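Local coordinates for protein transcriptional regulator (Rhodococcus jostii, PDB 5CYV) that binds p-coumaroyl-CoA and, as a MarR-family transcriptional regulator, probably binds DNA to control genes of p-hydroxycinnamate metabolism, at residues G24-A29 and A115-Y120; T33-R38 and D74-R79; V42-C47 and R104-A109. One frame throughout, in Å; residues are numbered along the deposited sequence. Where two conformers were deposited one is given.

How the interactions relate
From the N terminus, helix 11-30 supplies 24-29, which pairs with 115-120 on helix 100-121; interaction 1 thus closes the longest loop, and the other two are nested inside it. Interaction 2 begins just after helix 11-30, where 33-38 leads into helix 37-47, and closes on 74-79 at the end of helix 70-78. Interaction 3 opens within that loop, at 42-47, and closes beyond it at 104-109, so interactions 2 and 3 cross. They also touch, L76 lying against V42 and R79 against L105. N27 joins interaction 1 to interaction 2 through V37 N. Interaction 1 joins two dimerisation helices, interaction 2 two parts of the winged helix-turn-helix, interaction 3 both regions; interactions 1 and 2 touch p-coumaroyl-CoA.

Interaction 1. Residues G24-A29 and A115-Y120; sequences GAVNKA and AAHGRY. With WCA (p-coumaroyl-CoA), chain J.
V26 and H117 meet beside the phenol end of p-coumaroyl-CoA, the valine methyl CG2 lying 3.6 Å from H117 NE2, in the imidazole plane at the ring edge. The ligand's phenol oxygen, OAJ, also comes to the rim, from the CE1 side of NE2, 3.0 Å from H117 NE2 and almost as near to CE1. V26 CG2 also reaches the coumaroyl ring, 3.8 Å from its atom CAU, so one branched, apolar residue packs against both the imidazole and the ligand's phenol ring. Histidine suits its place because its flat ring offers a polar edge to a phenol. With CG beside the backbone N (chi1 -74°), H117 swings its ring off the helix flank toward helix 11-30.

Around this pair the packing is made of small residues. A29 CB and A116 CB touch at 3.7 Å, and the methyl of A25 sits in the plane of the Y120 ring at its edge, 3.6 Å from OH and 3.9 Å from CE2. Alanines let the two backbones come near, A25 CA and A116 CA being 6.4 Å apart, while the longer tyrosine spans the gap where they diverge. H117 further rests on V22 and Y120 on M21, both a turn earlier on helix 11-30.

The two helix segments run roughly antiparallel, at 149°, their axes 9.5 Å apart at closest. Helices 11-30 and 100-121 are parts of the dimerisation region as in other MarR proteins; accordingly, D10 and I139 of the second subunit pack on H117 and Y120.

Interaction 2. Residues T33-R38 and D74-R79; sequences TGLRVR and DELEER. With WCA (p-coumaroyl-CoA), chain J.
R79 reaches across to the backbone of T33, its guanidinium gripping one carbonyl oxygen end-on with two nitrogens. NH1 and NH2 each lie 2.9 Å from T33 O, which is close to the guanidinium plane; NH1 uses a lone pair in the carbonyl plane, whereas NH2 is tilted 34° from it. The arginine chain is bent at chi3 (68°), and that bend turns its flat end toward the turn. NH1 also donates to a water, which in turn donates to G34 O and to E75 OE1, so E75 OE1 and G34 O are linked through this water. G34 has positive phi, and a CB there would fall against R79 NH1, two reasons for having no side chain. T33 OG1 accepts from L35 N at 3.0 Å, an ST turn, and is also hydrogen-bonded to L30 O.

This turn precedes helix 37-47 and meets the C-terminal end of helix 70-78, which corresponds to the recognition helix of the MarR winged helix-turn-helix and probably faces DNA.

Under the polar layer, L35 CD2 meets L76 CD2 at 3.8 Å, the two leucines crossing at about a right angle. L35 CD2 is equally near R79 NH1, and L76 rests on V42 and L43 of helix 37-47. On the ligand side, R38 stretches out from CG to NE and sends a nearly straight bond (171°) from NE to the pantetheine oxygen OAE, 2.8 Å away. Its NH1 binds the next amide oxygen, OAF, also at 2.8 Å, while Q68 OE1 takes NH2.

Interaction 3. Residues V42-C47 and R104-A109; sequences VLVLAC and RLRDDA
L43 and R106 form the apolar heart of this contact: the methyl CD2 of L43 lies 4.0 Å from R106 CB and 4.3 Å from L105 CD2. V44 CG2 reaches R106 CG at 4.3 Å, and C47 brings its sulfur to 3.7 Å from R106 CB. The aliphatic part of the arginine thus does the work of a hydrocarbon; CG stands anti to the backbone N (chi1 161°), and a bend at chi2 carries the chain past C47, at the end of helix 37-47.

Charge pairing stays on one helix: R106 NH1 makes a salt bridge with D107 OD1, though its modelled length is doubtful. Replacing R106 by an alanine would probably open a gap beside V44 and leave D107 without this mate.

The contact packs helix 37-47, first of the winged helix-turn-helix, on helix 100-121, part of the dimerisation region as in other MarR proteins; the segments cross at -118°, their axes 9.8 Å apart at closest approach. Since the two segments meet through carbon and sulfur, shape rather than polar pairing should set their fit, and arginine suits a partly exposed place by combining an apolar stem with a charged end.

Interaction 1. Residues G24-A29 and A115-Y120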
loop_
_atom_site.group_PDB
_atom_site.type_symbol
_atom_site.label_atom_id
_atom_site.label_comp_id
_atom_site.label_asym_id
_atom_site.label_seq_id
_atom_site.Cartn_x
_atom_site.Cartn_y
_atom_site.Cartn_z
ATOM N N GLY B 24 6.990 -4.377 -1.160
ATOM C CA GLY B 24 8.415 -4.662 -1.084
ATOM C C GLY B 24 8.665 -6.130 -1.421
ATOM O O GLY B 24 9.637 -6.436 -2.108
ATOM N N ALA B 25 7.789 -7.027 -0.955
ATOM C CA ALA B 25 7.964 -8.443 -1.273
ATOM C C ALA B 25 7.804 -8.716 -2.763
ATOM O O ALA B 25 8.506 -9.569 -3.331
ATOM C CB ALA B 25 6.962 -9.274 -0.469
ATOM N N VAL B 26 6.866 -8.042 -3.396
ATOM C CA VAL B 26 6.679 -8.205 -4.824
ATOM C C VAL B 26 7.875 -7.652 -5.594
ATOM O O VAL B 26 8.369 -8.351 -6.486
ATOM C CB VAL B 26 5.398 -7.499 -5.298
ATOM C CG1 VAL B 26 5.328 -7.454 -6.845
ATOM C CG2 VAL B 26 4.195 -8.162 -4.625
ATOM N N ASN B 27 8.392 -6.449 -5.250
ATOM C CA ASN B 27 9.587 -5.988 -5.976
ATOM C C ASN B 27 10.736 -6.997 -5.819
ATOM O O ASN B 27 11.474 -7.254 -6.785
ATOM C CB ASN B 27 9.995 -4.604 -5.457
ATOM C CG ASN B 27 9.157 -3.475 -6.040
ATOM O OD1 ASN B 27 8.677 -3.573 -7.177
ATOM N ND2 ASN B 27 8.978 -2.398 -5.271
ATOM N N LYS B 28 10.936 -7.540 -4.609
ATOM C CA LYS B 28 12.024 -8.487 -4.423
ATOM C C LYS B 28 11.743 -9.768 -5.215
ATOM O O LYS B 28 12.669 -10.292 -5.858
ATOM C CB LYS B 28 12.206 -8.805 -2.936
ATOM C CG LYS B 28 12.793 -7.613 -2.134
ATOM C CD LYS B 28 12.938 -7.963 -0.657
ATOM C CE LYS B 28 13.424 -6.751 0.133
ATOM N NZ LYS B 28 12.502 -5.564 0.015
ATOM N N ALA B 29 10.521 -10.305 -5.191
ATOM C CA ALA B 29 10.265 -11.524 -5.946
ATOM C C ALA B 29 10.474 -11.347 -7.440
ATOM O O ALA B 29 10.831 -12.295 -8.147
ATOM C CB ALA B 29 8.809 -11.979 -5.643
ATOM N N ALA B 115 3.717 -16.793 -5.080
ATOM C CA ALA B 115 4.382 -17.477 -3.975
ATOM C C ALA B 115 4.783 -16.499 -2.913
ATOM O O ALA B 115 4.711 -16.870 -1.684
ATOM C CB ALA B 115 5.629 -18.214 -4.497
ATOM N N ALA B 116 5.212 -15.305 -3.357
ATOM C CA ALA B 116 5.597 -14.259 -2.449
ATOM C C ALA B 116 4.368 -13.802 -1.641
ATOM O O ALA B 116 4.530 -13.546 -0.468
ATOM C CB ALA B 116 6.208 -13.117 -3.205
ATOM N N HIS B 117 3.190 -13.754 -2.243
ATOM C CA HIS B 117 1.967 -13.368 -1.487
ATOM C C HIS B 117 1.645 -14.416 -0.439
ATOM O O HIS B 117 1.055 -14.098 0.627
ATOM C CB HIS B 117 0.720 -13.208 -2.411
ATOM C CG HIS B 117 0.732 -11.975 -3.258
ATOM N ND1 HIS B 117 -0.325 -11.603 -4.066
ATOM C CD2 HIS B 117 1.670 -11.002 -3.400
ATOM C CE1 HIS B 117 -0.028 -10.472 -4.696
ATOM N NE2 HIS B 117 1.194 -10.114 -4.336
ATOM N N GLY B 118 2.026 -15.675 -0.651
ATOM C CA GLY B 118 1.549 -16.739 0.226
ATOM C C GLY B 118 1.966 -16.655 1.664
ATOM O O GLY B 118 1.210 -16.980 2.567
ATOM N N ARG B 119 3.163 -16.121 1.871
ATOM C CA ARG B 119 3.717 -15.857 3.186
ATOM C C ARG B 119 2.738 -15.030 4.025
ATOM O O ARG B 119 2.724 -15.155 5.250
ATOM C CB ARG B 119 5.056 -15.126 3.067
ATOM C CG ARG B 119 5.511 -14.454 4.351
ATOM C CD ARG B 119 6.714 -15.164 4.950
ATOM N NE ARG B 119 7.941 -14.877 4.214
ATOM C CZ ARG B 119 9.161 -14.946 4.739
ATOM N NH1 ARG B 119 9.319 -15.292 6.009
ATOM N NH2 ARG B 119 10.222 -14.668 3.994
ATOM N N TYR B 120 2.010 -14.120 3.370
ATOM C CA TYR B 120 1.113 -13.278 4.118
ATOM C C TYR B 120 -0.313 -13.772 4.180
ATOM O O TYR B 120 -0.994 -13.502 5.178
ATOM C CB TYR B 120 1.087 -11.871 3.519
ATOM C CG TYR B 120 2.484 -11.307 3.405
ATOM C CD1 TYR B 120 3.228 -11.074 4.521
ATOM C CD2 TYR B 120 2.983 -10.968 2.164
ATOM C CE1 TYR B 120 4.509 -10.538 4.431
ATOM C CE2 TYR B 120 4.273 -10.458 2.044
ATOM C CZ TYR B 120 4.998 -10.200 3.181
ATOM O OH TYR B 120 6.272 -9.690 3.066
HETATM C C4 WCA J . 0.387 18.308 -0.970
HETATM C C5 WCA J . 1.593 18.525 -0.311
HETATM C C6 WCA J . 1.904 19.873 0.103
HETATM C C8 WCA J . 1.481 16.372 -0.780
HETATM N N1 WCA J . 1.012 20.854 -0.166
HETATM N N3 WCA J . -0.451 19.362 -1.201
HETATM C CAV WCA J . 0.794 -5.083 -7.855
HETATM C CAT WCA J . 0.868 -6.436 -7.985
HETATM C CBS WCA J . 0.899 -7.186 -6.800
HETATM O OAJ WCA J . 0.978 -8.601 -6.898
HETATM C CAU WCA J . 0.829 -6.611 -5.576
HETATM C CAW WCA J . 0.738 -5.223 -5.428
HETATM C CBT WCA J . 0.699 -4.489 -6.588
HETATM C CAR WCA J . 0.567 -3.033 -6.383
HETATM C CAQ WCA J . 0.291 -2.185 -7.536
HETATM C CBP WCA J . -0.035 -0.763 -7.134
HETATM O OAD WCA J . -0.327 -0.325 -6.075
HETATM S SBO WCA J . 0.032 0.271 -8.535
HETATM C CBA WCA J . -0.536 1.825 -7.774
HETATM C CAY WCA J . 0.702 2.771 -7.478
HETATM N NBH WCA J . 1.307 2.459 -6.230
HETATM C CBQ WCA J . 2.749 2.177 -6.217
HETATM O OAE WCA J . 3.480 2.299 -7.208
HETATM C CBB WCA J . 3.361 1.833 -4.895
HETATM C CAZ WCA J . 4.189 3.012 -4.308
HETATM N NBI WCA J . 3.396 4.183 -3.883
HETATM C CBR WCA J . 3.148 5.298 -4.674
HETATM O OAF WCA J . 3.528 5.260 -5.848
HETATM C CBX WCA J . 2.440 6.515 -4.098
HETATM O OAK WCA J . 2.514 6.420 -2.647
HETATM C CCD WCA J . 0.978 6.600 -4.557
HETATM C CAA WCA J . 0.184 5.462 -3.851
HETATM C CAB WCA J . 0.833 6.548 -6.094
HETATM C CBD WCA J . 0.383 7.953 -4.042
HETATM O OBK WCA J . 1.317 8.917 -4.595
HETATM P PCG WCA J . 0.911 10.476 -4.631
HETATM O OAP WCA J . -0.433 10.570 -5.279
HETATM O OAI WCA J . 2.124 11.179 -5.290
HETATM O OBN WCA J . 0.668 10.893 -3.148
HETATM P PCF WCA J . 1.514 11.585 -2.034
HETATM O OAO WCA J . 2.837 11.914 -2.730
HETATM O OAH WCA J . 1.417 10.839 -0.710
HETATM O "O5'" WCA J . 0.732 12.980 -1.784
HETATM C "C5'" WCA J . -0.634 12.990 -1.373
HETATM C "C4'" WCA J . -1.548 14.058 -1.897
HETATM O "O4'" WCA J . -1.239 15.427 -1.066
HETATM C "C3'" WCA J . -1.354 14.378 -3.200
HETATM O "O3'" WCA J . -2.549 15.044 -3.753
HETATM P PCE WCA J . -3.432 14.357 -4.863
HETATM O OAM WCA J . -3.837 13.001 -4.385
HETATM O OAN WCA J . -2.651 14.237 -6.140
HETATM O OAG WCA J . -4.654 15.206 -5.093
HETATM C "C2'" WCA J . -0.232 15.438 -3.154
HETATM O "O2'" WCA J . -0.120 16.156 -4.301
HETATM C "C1'" WCA J . -0.703 16.277 -1.909
HETATM N N9 WCA J . 0.373 16.951 -1.244
HETATM N N7 WCA J . 2.247 17.307 -0.212
HETATM C C2 WCA J . -0.120 20.606 -0.792
HETATM N N6 WCA J . 3.133 20.137 0.785
#

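Interaction 2. Residues T33-R38 and D74-R79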
loop_
_atom_site.group_PDB
_atom_site.type_symbol
_atom_site.label_atom_id
_atom_site.label_comp_id
_atom_site.label_asym_id
_atom_site.label_seq_id
_atom_site.Cartn_x
_atom_site.Cartn_y
_atom_site.Cartn_z
ATOM N N THR B 33 12.984 -11.207 -13.038
ATOM C CA THR B 33 12.235 -10.864 -14.233
ATOM C C THR B 33 12.593 -9.515 -14.800
ATOM O O THR B 33 12.160 -9.181 -15.885
ATOM C CB THR B 33 10.724 -10.851 -13.940
ATOM O OG1 THR B 33 10.387 -9.666 -13.197
ATOM C CG2 THR B 33 10.272 -12.104 -13.164
ATOM N N GLY B 34 13.291 -8.730 -14.000
ATOM C CA GLY B 34 13.585 -7.353 -14.383
ATOM C C GLY B 34 12.419 -6.394 -14.274
ATOM O O GLY B 34 12.587 -5.237 -14.660
ATOM N N LEU B 35 11.275 -6.847 -13.804
ATOM C CA LEU B 35 10.087 -6.013 -13.666
ATOM C C LEU B 35 10.072 -5.456 -12.238
ATOM O O LEU B 35 10.770 -5.969 -11.358
ATOM C CB LEU B 35 8.799 -6.811 -13.864
ATOM C CG LEU B 35 8.742 -7.485 -15.261
ATOM C CD1 LEU B 35 7.600 -8.455 -15.211
ATOM C CD2 LEU B 35 8.523 -6.438 -16.310
ATOM N N ARG B 36 9.202 -4.489 -12.007
ATOM C CA ARG B 36 8.898 -3.929 -10.704
ATOM C C ARG B 36 7.365 -3.869 -10.570
ATOM O O ARG B 36 6.695 -4.236 -11.461
ATOM C CB ARG B 36 9.567 -2.596 -10.434
ATOM C CG ARG B 36 11.017 -2.732 -10.038
ATOM C CD ARG B 36 11.752 -1.422 -10.017
ATOM N NE ARG B 36 11.150 -0.420 -9.184
ATOM C CZ ARG B 36 11.200 -0.399 -7.881
ATOM N NH1 ARG B 36 11.839 -1.322 -7.223
ATOM N NH2 ARG B 36 10.628 0.588 -7.244
ATOM N N VAL B 37 6.865 -3.419 -9.439
ATOM C CA VAL B 37 5.430 -3.593 -9.244
ATOM C C VAL B 37 4.597 -2.912 -10.372
ATOM O O VAL B 37 3.655 -3.540 -10.868
ATOM C CB VAL B 37 4.914 -3.075 -7.881
ATOM C CG1 VAL B 37 5.465 -3.858 -6.639
ATOM C CG2 VAL B 37 5.100 -1.633 -7.742
ATOM N N ARG B 38 4.971 -1.703 -10.801
ATOM C CA ARG B 38 4.118 -1.072 -11.844
ATOM C C ARG B 38 4.268 -1.694 -13.238
ATOM O O ARG B 38 3.241 -1.917 -13.896
ATOM C CB ARG B 38 4.406 0.436 -11.944
ATOM C CG ARG B 38 3.962 1.211 -10.695
ATOM C CD ARG B 38 4.057 2.698 -10.982
ATOM N NE ARG B 38 3.643 3.478 -9.785
ATOM C CZ ARG B 38 3.405 4.771 -9.784
ATOM N NH1 ARG B 38 3.084 5.393 -8.629
ATOM N NH2 ARG B 38 3.473 5.508 -10.940
ATOM N N ASP B 74 6.409 2.054 -22.432
ATOM C CA ASP B 74 7.651 2.199 -23.189
ATOM C C ASP B 74 8.680 1.170 -22.719
ATOM O O ASP B 74 9.431 0.611 -23.518
ATOM C CB ASP B 74 8.243 3.612 -23.020
ATOM C CG ASP B 74 7.432 4.722 -23.702
ATOM O OD1 ASP B 74 6.569 4.459 -24.565
ATOM O OD2 ASP B 74 7.730 5.915 -23.358
ATOM N N GLU B 75 8.780 0.997 -21.398
ATOM C CA GLU B 75 9.730 0.045 -20.836
ATOM C C GLU B 75 9.425 -1.372 -21.321
ATOM O O GLU B 75 10.331 -2.104 -21.745
ATOM C CB GLU B 75 9.707 0.133 -19.302
ATOM C CG GLU B 75 10.546 -0.909 -18.640
ATOM C CD GLU B 75 10.601 -0.801 -17.121
ATOM O OE1 GLU B 75 11.149 -1.740 -16.520
ATOM O OE2 GLU B 75 10.068 0.161 -16.520
ATOM N N LEU B 76 8.159 -1.750 -21.260
ATOM C CA LEU B 76 7.805 -3.087 -21.669
ATOM C C LEU B 76 7.985 -3.250 -23.155
ATOM O O LEU B 76 8.376 -4.355 -23.613
ATOM C CB LEU B 76 6.344 -3.357 -21.288
ATOM C CG LEU B 76 6.084 -3.438 -19.767
ATOM C CD1 LEU B 76 4.601 -3.500 -19.554
ATOM C CD2 LEU B 76 6.728 -4.698 -19.152
ATOM N N GLU B 77 7.724 -2.190 -23.918
ATOM C CA GLU B 77 7.838 -2.302 -25.371
ATOM C C GLU B 77 9.320 -2.431 -25.777
ATOM O O GLU B 77 9.647 -3.214 -26.675
ATOM C CB GLU B 77 7.152 -1.120 -26.087
ATOM C CG GLU B 77 6.947 -1.422 -27.627
ATOM C CD GLU B 77 6.011 -0.445 -28.387
ATOM O OE1 GLU B 77 5.838 0.700 -27.904
ATOM O OE2 GLU B 77 5.506 -0.784 -29.515
ATOM N N GLU B 78 10.208 -1.715 -25.107
ATOM C CA GLU B 78 11.622 -1.809 -25.433
ATOM C C GLU B 78 12.159 -3.205 -25.177
ATOM O O GLU B 78 13.124 -3.611 -25.850
ATOM C CB GLU B 78 12.432 -0.785 -24.634
ATOM C CG GLU B 78 13.871 -0.778 -25.044
ATOM C CD GLU B 78 14.090 -0.143 -26.392
ATOM O OE1 GLU B 78 13.299 0.758 -26.757
ATOM O OE2 GLU B 78 15.056 -0.544 -27.086
ATOM N N ARG B 79 11.549 -3.934 -24.229
ATOM C CA ARG B 79 11.949 -5.310 -23.973
ATOM C C ARG B 79 11.222 -6.314 -24.827
ATOM O O ARG B 79 11.447 -7.522 -24.679
ATOM C CB ARG B 79 11.723 -5.676 -22.494
ATOM C CG ARG B 79 12.692 -5.031 -21.513
ATOM C CD ARG B 79 12.382 -5.516 -20.107
ATOM N NE ARG B 79 12.694 -6.945 -19.951
ATOM C CZ ARG B 79 12.466 -7.622 -18.808
ATOM N NH1 ARG B 79 11.977 -7.015 -17.757
ATOM N NH2 ARG B 79 12.747 -8.922 -18.737
HETATM C C4 WCA J . 0.387 18.308 -0.970
HETATM C C5 WCA J . 1.593 18.525 -0.311
HETATM C C6 WCA J . 1.904 19.873 0.103
HETATM C C8 WCA J . 1.481 16.372 -0.780
HETATM N N1 WCA J . 1.012 20.854 -0.166
HETATM N N3 WCA J . -0.451 19.362 -1.201
HETATM C CAV WCA J . 0.794 -5.083 -7.855
HETATM C CAT WCA J . 0.868 -6.436 -7.985
HETATM C CBS WCA J . 0.899 -7.186 -6.800
HETATM O OAJ WCA J . 0.978 -8.601 -6.898
HETATM C CAU WCA J . 0.829 -6.611 -5.576
HETATM C CAW WCA J . 0.738 -5.223 -5.428
HETATM C CBT WCA J . 0.699 -4.489 -6.588
HETATM C CAR WCA J . 0.567 -3.033 -6.383
HETATM C CAQ WCA J . 0.291 -2.185 -7.536
HETATM C CBP WCA J . -0.035 -0.763 -7.134
HETATM O OAD WCA J . -0.327 -0.325 -6.075
HETATM S SBO WCA J . 0.032 0.271 -8.535
HETATM C CBA WCA J . -0.536 1.825 -7.774
HETATM C CAY WCA J . 0.702 2.771 -7.478
HETATM N NBH WCA J . 1.307 2.459 -6.230
HETATM C CBQ WCA J . 2.749 2.177 -6.217
HETATM O OAE WCA J . 3.480 2.299 -7.208
HETATM C CBB WCA J . 3.361 1.833 -4.895
HETATM C CAZ WCA J . 4.189 3.012 -4.308
HETATM N NBI WCA J . 3.396 4.183 -3.883
HETATM C CBR WCA J . 3.148 5.298 -4.674
HETATM O OAF WCA J . 3.528 5.260 -5.848
HETATM C CBX WCA J . 2.440 6.515 -4.098
HETATM O OAK WCA J . 2.514 6.420 -2.647
HETATM C CCD WCA J . 0.978 6.600 -4.557
HETATM C CAA WCA J . 0.184 5.462 -3.851
HETATM C CAB WCA J . 0.833 6.548 -6.094
HETATM C CBD WCA J . 0.383 7.953 -4.042
HETATM O OBK WCA J . 1.317 8.917 -4.595
HETATM P PCG WCA J . 0.911 10.476 -4.631
HETATM O OAP WCA J . -0.433 10.570 -5.279
HETATM O OAI WCA J . 2.124 11.179 -5.290
HETATM O OBN WCA J . 0.668 10.893 -3.148
HETATM P PCF WCA J . 1.514 11.585 -2.034
HETATM O OAO WCA J . 2.837 11.914 -2.730
HETATM O OAH WCA J . 1.417 10.839 -0.710
HETATM O "O5'" WCA J . 0.732 12.980 -1.784
HETATM C "C5'" WCA J . -0.634 12.990 -1.373
HETATM C "C4'" WCA J . -1.548 14.058 -1.897
HETATM O "O4'" WCA J . -1.239 15.427 -1.066
HETATM C "C3'" WCA J . -1.354 14.378 -3.200
HETATM O "O3'" WCA J . -2.549 15.044 -3.753
HETATM P PCE WCA J . -3.432 14.357 -4.863
HETATM O OAM WCA J . -3.837 13.001 -4.385
HETATM O OAN WCA J . -2.651 14.237 -6.140
HETATM O OAG WCA J . -4.654 15.206 -5.093
HETATM C "C2'" WCA J . -0.232 15.438 -3.154
HETATM O "O2'" WCA J . -0.120 16.156 -4.301
HETATM C "C1'" WCA J . -0.703 16.277 -1.909
HETATM N N9 WCA J . 0.373 16.951 -1.244
HETATM N N7 WCA J . 2.247 17.307 -0.212
HETATM C C2 WCA J . -0.120 20.606 -0.792
HETATM N N6 WCA J . 3.133 20.137 0.785
HETATM O O HOH W 1 11.735 -4.242 -17.163
#

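Interaction 3. Residues V42-C47 and R104-A109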
loop_
_atom_site.group_PDB
_atom_site.type_symbol
_atom_site.label_atom_id
_atom_site.label_comp_id
_atom_site.label_asym_id
_atom_site.label_seq_id
_atom_site.Cartn_x
_atom_site.Cartn_y
_atom_site.Cartn_z
ATOM N N VAL B 42 1.203 -3.578 -15.411
ATOM C CA VAL B 42 0.799 -3.313 -16.801
ATOM C C VAL B 42 0.852 -4.551 -17.679
ATOM O O VAL B 42 -0.108 -4.839 -18.417
ATOM C CB VAL B 42 1.666 -2.211 -17.402
ATOM C CG1 VAL B 42 1.316 -1.969 -18.892
ATOM C CG2 VAL B 42 1.443 -0.925 -16.588
ATOM N N LEU B 43 1.922 -5.326 -17.499
ATOM C CA LEU B 43 2.091 -6.574 -18.267
ATOM C C LEU B 43 0.939 -7.550 -17.954
ATOM O O LEU B 43 0.335 -8.161 -18.871
ATOM C CB LEU B 43 3.473 -7.165 -17.979
ATOM C CG LEU B 43 3.690 -8.487 -18.730
ATOM C CD1 LEU B 43 3.595 -8.282 -20.250
ATOM C CD2 LEU B 43 5.081 -9.034 -18.386
ATOM N N VAL B 44 0.606 -7.710 -16.662
ATOM C CA VAL B 44 -0.460 -8.612 -16.273
ATOM C C VAL B 44 -1.771 -8.153 -16.900
ATOM O O VAL B 44 -2.543 -8.953 -17.478
ATOM C CB VAL B 44 -0.566 -8.645 -14.781
ATOM C CG1 VAL B 44 -1.905 -9.281 -14.342
ATOM C CG2 VAL B 44 0.618 -9.442 -14.245
ATOM N N LEU B 45 -2.016 -6.843 -16.848
ATOM C CA LEU B 45 -3.309 -6.351 -17.356
ATOM C C LEU B 45 -3.397 -6.489 -18.874
ATOM O O LEU B 45 -4.481 -6.784 -19.403
ATOM C CB LEU B 45 -3.545 -4.884 -16.920
ATOM C CG LEU B 45 -3.781 -4.756 -15.412
ATOM C CD1 LEU B 45 -3.647 -3.295 -14.990
ATOM C CD2 LEU B 45 -5.133 -5.266 -14.981
ATOM N N ALA B 46 -2.288 -6.366 -19.564
ATOM C CA ALA B 46 -2.289 -6.593 -21.006
ATOM C C ALA B 46 -2.557 -8.061 -21.316
ATOM O O ALA B 46 -3.293 -8.367 -22.249
ATOM C CB ALA B 46 -0.969 -6.147 -21.615
ATOM N N CYS B 47 -1.926 -8.943 -20.530
ATOM C CA CYS B 47 -2.064 -10.386 -20.831
ATOM C C CYS B 47 -3.499 -10.881 -20.609
ATOM O O CYS B 47 -3.903 -11.899 -21.178
ATOM C CB CYS B 47 -1.078 -11.198 -19.999
ATOM S SG CYS B 47 0.641 -11.013 -20.575
ATOM N N ARG B 104 5.027 -15.234 -21.792
ATOM C CA ARG B 104 5.881 -16.210 -21.104
ATOM C C ARG B 104 6.471 -15.586 -19.818
ATOM O O ARG B 104 6.512 -16.227 -18.748
ATOM C CB ARG B 104 6.985 -16.701 -22.049
ATOM C CG ARG B 104 8.117 -17.447 -21.366
ATOM C CD ARG B 104 9.507 -17.160 -21.980
ATOM N NE ARG B 104 10.244 -16.178 -21.177
ATOM C CZ ARG B 104 10.718 -16.379 -19.942
ATOM N NH1 ARG B 104 10.562 -17.548 -19.318
ATOM N NH2 ARG B 104 11.361 -15.393 -19.328
ATOM N N LEU B 105 6.887 -14.323 -19.883
ATOM C CA LEU B 105 7.441 -13.654 -18.709
ATOM C C LEU B 105 6.358 -13.414 -17.684
ATOM O O LEU B 105 6.591 -13.529 -16.475
ATOM C CB LEU B 105 8.105 -12.331 -19.121
ATOM C CG LEU B 105 8.820 -11.655 -17.957
ATOM C CD1 LEU B 105 9.999 -12.494 -17.490
ATOM C CD2 LEU B 105 9.262 -10.212 -18.342
ATOM N N ARG B 106 5.159 -13.121 -18.168
ATOM C CA ARG B 106 4.075 -12.858 -17.239
ATOM C C ARG B 106 3.737 -14.129 -16.471
ATOM O O ARG B 106 3.450 -14.077 -15.274
ATOM C CB ARG B 106 2.841 -12.346 -17.983
ATOM C CG ARG B 106 1.546 -12.474 -17.198
ATOM C CD ARG B 106 0.454 -13.118 -18.036
ATOM N NE ARG B 106 -0.761 -13.355 -17.262
ATOM C CZ ARG B 106 -0.978 -14.441 -16.525
ATOM N NH1 ARG B 106 -0.059 -15.394 -16.460
ATOM N NH2 ARG B 106 -2.113 -14.572 -15.854
ATOM N N ASP B 107 3.860 -15.297 -17.094
ATOM C CA ASP B 107 3.588 -16.541 -16.384
ATOM C C ASP B 107 4.669 -16.771 -15.305
ATOM O O ASP B 107 4.349 -17.206 -14.198
ATOM C CB ASP B 107 3.564 -17.713 -17.355
ATOM C CG ASP B 107 2.283 -17.762 -18.127
ATOM O OD1 ASP B 107 1.326 -17.044 -17.759
ATOM O OD2 ASP B 107 2.230 -18.525 -19.087
ATOM N N ASP B 108 5.920 -16.532 -15.658
ATOM C CA ASP B 108 7.041 -16.672 -14.711
ATOM C C ASP B 108 6.879 -15.690 -13.548
ATOM O O ASP B 108 6.983 -16.041 -12.370
ATOM C CB ASP B 108 8.335 -16.440 -15.456
ATOM C CG ASP B 108 9.523 -16.478 -14.549
ATOM O OD1 ASP B 108 10.051 -17.612 -14.298
ATOM O OD2 ASP B 108 9.933 -15.377 -14.097
ATOM N N ALA B 109 6.563 -14.447 -13.895
ATOM C CA ALA B 109 6.477 -13.425 -12.889
ATOM C C ALA B 109 5.298 -13.621 -11.931
ATOM O O ALA B 109 5.427 -13.381 -10.715
ATOM C CB ALA B 109 6.366 -12.017 -13.598
#